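Local coordinates for histone RNA hairpin-binding protein (Drosophila melanogaster, PDB 4TV0), which binds the stem-loop at the 3' end of histone mRNA and takes part in histone pre-mRNA 3' processing, coupling histone mRNA production to the cell cycle, at residues Ser13-Gln18 with Arg57-Met62. The protein carries 2 engineered substitutions. Residues are numbered along the deposited sequence; the frame is centred on the assembly and turned at random.
Engineered in segment 57-62: Met62 (natural residue Leu). With nucleotides of chain B.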
# COMPACT_ATOMS: atom_id res chain seq x y z
N SER A 13 7.71 4.03 -3.77
CA SER A 13 7.78 4.96 -2.65
C SER A 13 6.40 5.43 -2.17
O SER A 13 6.20 5.63 -0.97
CB SER A 13 8.68 6.15 -2.97
OG SER A 13 8.11 6.93 -3.99
N ARG A 14 5.45 5.60 -3.09
CA ARG A 14 4.10 5.98 -2.69
C ARG A 14 3.43 4.81 -1.98
O ARG A 14 2.64 4.98 -1.05
CB ARG A 14 3.25 6.37 -3.91
CG ARG A 14 1.74 6.41 -3.62
CD ARG A 14 0.85 6.77 -4.83
NE ARG A 14 0.68 5.65 -5.76
CZ ARG A 14 1.24 5.59 -6.96
NH1 ARG A 14 1.99 6.60 -7.39
NH2 ARG A 14 1.05 4.52 -7.75
N ARG A 15 3.71 3.60 -2.45
CA ARG A 15 3.08 2.46 -1.84
C ARG A 15 3.64 2.30 -0.42
O ARG A 15 2.92 1.97 0.51
CB ARG A 15 3.29 1.20 -2.67
CG ARG A 15 2.45 1.15 -3.93
CD ARG A 15 2.72 -0.15 -4.69
NE ARG A 15 1.92 -0.31 -5.90
CZ ARG A 15 2.08 -1.32 -6.75
NH1 ARG A 15 2.99 -2.27 -6.52
NH2 ARG A 15 1.31 -1.40 -7.82
N GLN A 16 4.93 2.59 -0.27
CA GLN A 16 5.58 2.43 1.01
C GLN A 16 5.01 3.46 1.99
O GLN A 16 4.99 3.24 3.20
CB GLN A 16 7.09 2.60 0.83
CG GLN A 16 7.92 2.37 2.08
CD GLN A 16 7.48 1.13 2.85
OE1 GLN A 16 7.74 -0.01 2.45
NE2 GLN A 16 6.81 1.36 3.98
N LYS A 17 4.51 4.56 1.44
CA LYS A 17 4.07 5.69 2.24
C LYS A 17 2.69 5.36 2.79
O LYS A 17 2.43 5.54 3.98
CB LYS A 17 4.05 6.97 1.39
CG LYS A 17 3.92 8.30 2.15
CD LYS A 17 3.51 9.44 1.21
CE LYS A 17 2.92 10.64 1.97
NZ LYS A 17 1.96 11.44 1.13
N GLN A 18 1.81 4.86 1.93
CA GLN A 18 0.51 4.37 2.35
C GLN A 18 0.66 3.35 3.48
O GLN A 18 -0.10 3.35 4.46
CB GLN A 18 -0.21 3.71 1.18
CG GLN A 18 -0.67 4.64 0.09
CD GLN A 18 -1.03 3.89 -1.18
OE1 GLN A 18 -0.21 3.14 -1.73
NE2 GLN A 18 -2.26 4.06 -1.64
N ARG A 57 -6.14 1.74 -8.83
CA ARG A 57 -7.37 1.46 -8.09
C ARG A 57 -7.26 0.17 -7.29
O ARG A 57 -7.79 0.04 -6.19
CB ARG A 57 -8.57 1.38 -9.03
CG ARG A 57 -8.74 2.61 -9.92
CD ARG A 57 -9.86 2.44 -10.96
NE ARG A 57 -10.27 3.74 -11.46
CZ ARG A 57 -11.19 4.50 -10.88
NH1 ARG A 57 -11.81 4.06 -9.79
NH2 ARG A 57 -11.49 5.69 -11.39
N ALA A 58 -6.56 -0.80 -7.86
CA ALA A 58 -6.41 -2.09 -7.21
C ALA A 58 -5.60 -1.97 -5.92
O ALA A 58 -6.02 -2.44 -4.87
CB ALA A 58 -5.78 -3.06 -8.15
N PHE A 59 -4.44 -1.33 -5.99
CA PHE A 59 -3.62 -1.19 -4.79
C PHE A 59 -4.27 -0.26 -3.78
O PHE A 59 -4.19 -0.47 -2.56
CB PHE A 59 -2.23 -0.67 -5.12
CG PHE A 59 -1.24 -0.89 -4.02
CD1 PHE A 59 -0.56 -2.10 -3.92
CD2 PHE A 59 -1.01 0.07 -3.07
CE1 PHE A 59 0.35 -2.32 -2.90
CE2 PHE A 59 -0.10 -0.15 -2.05
CZ PHE A 59 0.58 -1.36 -1.97
N ASP A 60 -4.90 0.79 -4.28
CA ASP A 60 -5.61 1.72 -3.42
C ASP A 60 -6.76 1.03 -2.68
O ASP A 60 -7.00 1.31 -1.50
CB ASP A 60 -6.10 2.93 -4.22
CG ASP A 60 -5.05 4.01 -4.30
OD1 ASP A 60 -3.98 3.83 -3.67
OD2 ASP A 60 -5.30 5.05 -4.96
N GLY A 61 -7.45 0.12 -3.36
CA GLY A 61 -8.50 -0.67 -2.76
C GLY A 61 -8.06 -1.54 -1.59
O GLY A 61 -8.73 -1.57 -0.56
N MSE A 62 -6.93 -2.23 -1.73
CA MSE A 62 -6.42 -3.10 -0.67
C MSE A 62 -5.97 -2.33 0.57
O MSE A 62 -6.12 -2.80 1.69
CB MSE A 62 -5.25 -3.95 -1.19
CG MSE A 62 -5.63 -4.90 -2.32
SE MSE A 62 -4.22 -6.19 -2.69
CE MSE A 62 -2.94 -5.00 -3.61
P G B 9 -7.98 -0.75 -13.85
OP1 G B 9 -7.18 -1.99 -13.96
OP2 G B 9 -8.26 -0.19 -12.51
O5' G B 9 -7.31 0.44 -14.67
C5' G B 9 -6.60 0.21 -15.87
C4' G B 9 -6.06 1.51 -16.41
O4' G B 9 -7.15 2.38 -16.76
C3' G B 9 -5.24 2.33 -15.43
O3' G B 9 -3.91 1.88 -15.34
C2' G B 9 -5.36 3.74 -15.99
O2' G B 9 -4.48 3.94 -17.07
C1' G B 9 -6.79 3.73 -16.53
N9 G B 9 -7.72 4.30 -15.55
C8 G B 9 -8.57 3.65 -14.69
N7 G B 9 -9.24 4.48 -13.94
C5 G B 9 -8.81 5.74 -14.32
C6 G B 9 -9.19 7.03 -13.86
O6 G B 9 -10.02 7.32 -12.98
N1 G B 9 -8.48 8.02 -14.55
C2 G B 9 -7.54 7.81 -15.54
N2 G B 9 -6.96 8.90 -16.09
N3 G B 9 -7.19 6.62 -15.97
C4 G B 9 -7.86 5.64 -15.32
P G B 8 -12.64 -0.67 -10.47
OP1 G B 8 -13.02 0.63 -9.84
OP2 G B 8 -13.50 -1.87 -10.36
O5' G B 8 -12.36 -0.38 -12.01
C5' G B 8 -12.09 -1.45 -12.91
C4' G B 8 -11.77 -0.95 -14.29
O4' G B 8 -12.81 -0.03 -14.72
C3' G B 8 -10.48 -0.15 -14.43
O3' G B 8 -9.37 -1.00 -14.62
C2' G B 8 -10.76 0.74 -15.64
O2' G B 8 -10.55 0.01 -16.84
C1' G B 8 -12.26 1.01 -15.49
N9 G B 8 -12.57 2.30 -14.83
C8 G B 8 -13.35 2.44 -13.71
N7 G B 8 -13.50 3.68 -13.32
C5 G B 8 -12.79 4.41 -14.26
C6 G B 8 -12.59 5.81 -14.35
O6 G B 8 -13.03 6.70 -13.60
N1 G B 8 -11.79 6.13 -15.44
C2 G B 8 -11.26 5.22 -16.33
N2 G B 8 -10.52 5.76 -17.32
N3 G B 8 -11.44 3.90 -16.26
C4 G B 8 -12.21 3.57 -15.20
P A B 6 -12.55 -8.41 -2.66
OP1 A B 6 -13.72 -7.83 -1.94
OP2 A B 6 -12.74 -9.31 -3.83
O5' A B 6 -11.68 -7.20 -3.21
C5' A B 6 -10.97 -6.37 -2.31
C4' A B 6 -9.96 -5.52 -3.04
O4' A B 6 -8.80 -6.33 -3.40
C3' A B 6 -10.43 -4.96 -4.36
O3' A B 6 -11.24 -3.81 -4.21
C2' A B 6 -9.12 -4.70 -5.09
O2' A B 6 -8.47 -3.56 -4.56
C1' A B 6 -8.31 -5.92 -4.67
N9 A B 6 -8.46 -7.05 -5.61
C8 A B 6 -9.25 -8.16 -5.45
N7 A B 6 -9.19 -9.01 -6.44
C5 A B 6 -8.28 -8.43 -7.32
C6 A B 6 -7.76 -8.85 -8.56
N6 A B 6 -8.11 -9.99 -9.16
N1 A B 6 -6.87 -8.02 -9.17
C2 A B 6 -6.51 -6.88 -8.57
N3 A B 6 -6.93 -6.40 -7.41
C4 A B 6 -7.82 -7.22 -6.82
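Asp60 OD1 takes a hydrogen bond from Gln18 NE2 at 2.7 Å, bent at the hydrogen, and so ties helix 9-22 to helix 56-67, whose segments 13-18 and 57-62 run nearly parallel, 17° apart, in the small SLBP RNA-binding domain. The donor arrives nearly in line with the C-O bond of the acceptor, and the carboxylate is turned steeply against the amide. Asp60 OD2 is in a salt bridge with Arg56, so both carboxylate oxygens have partners. Next to Asp60 in sequence, Phe59 has CG anti to the backbone N (chi1 -163°), which carries the ring across to helix 9-22. Arg15 runs extended over one face of that ring: CD sits over the centre, 3.6 Å from the centroid, and the guanidinium stacks beyond it, off-centre, with planes 10° apart. Arg15 NH1 is meanwhile held by the carbonyl oxygens of Lys50 and Gly52. At the rim of the ring Gln18 OE1 lies 3.3 Å from Phe59 CE2. A leucine in place of Phe59 has no flat ring, and the Arg15 guanidinium would probably lose this stack and be freer to turn. Helix 56-67 turns another side to the RNA of chain B. There the Arg57 guanidinium lies with one face over G8, while Arg57 NE donates to N7 of G9 at 2.8 Å and Arg57 NH2 to O6 of the same base at 2.7 Å.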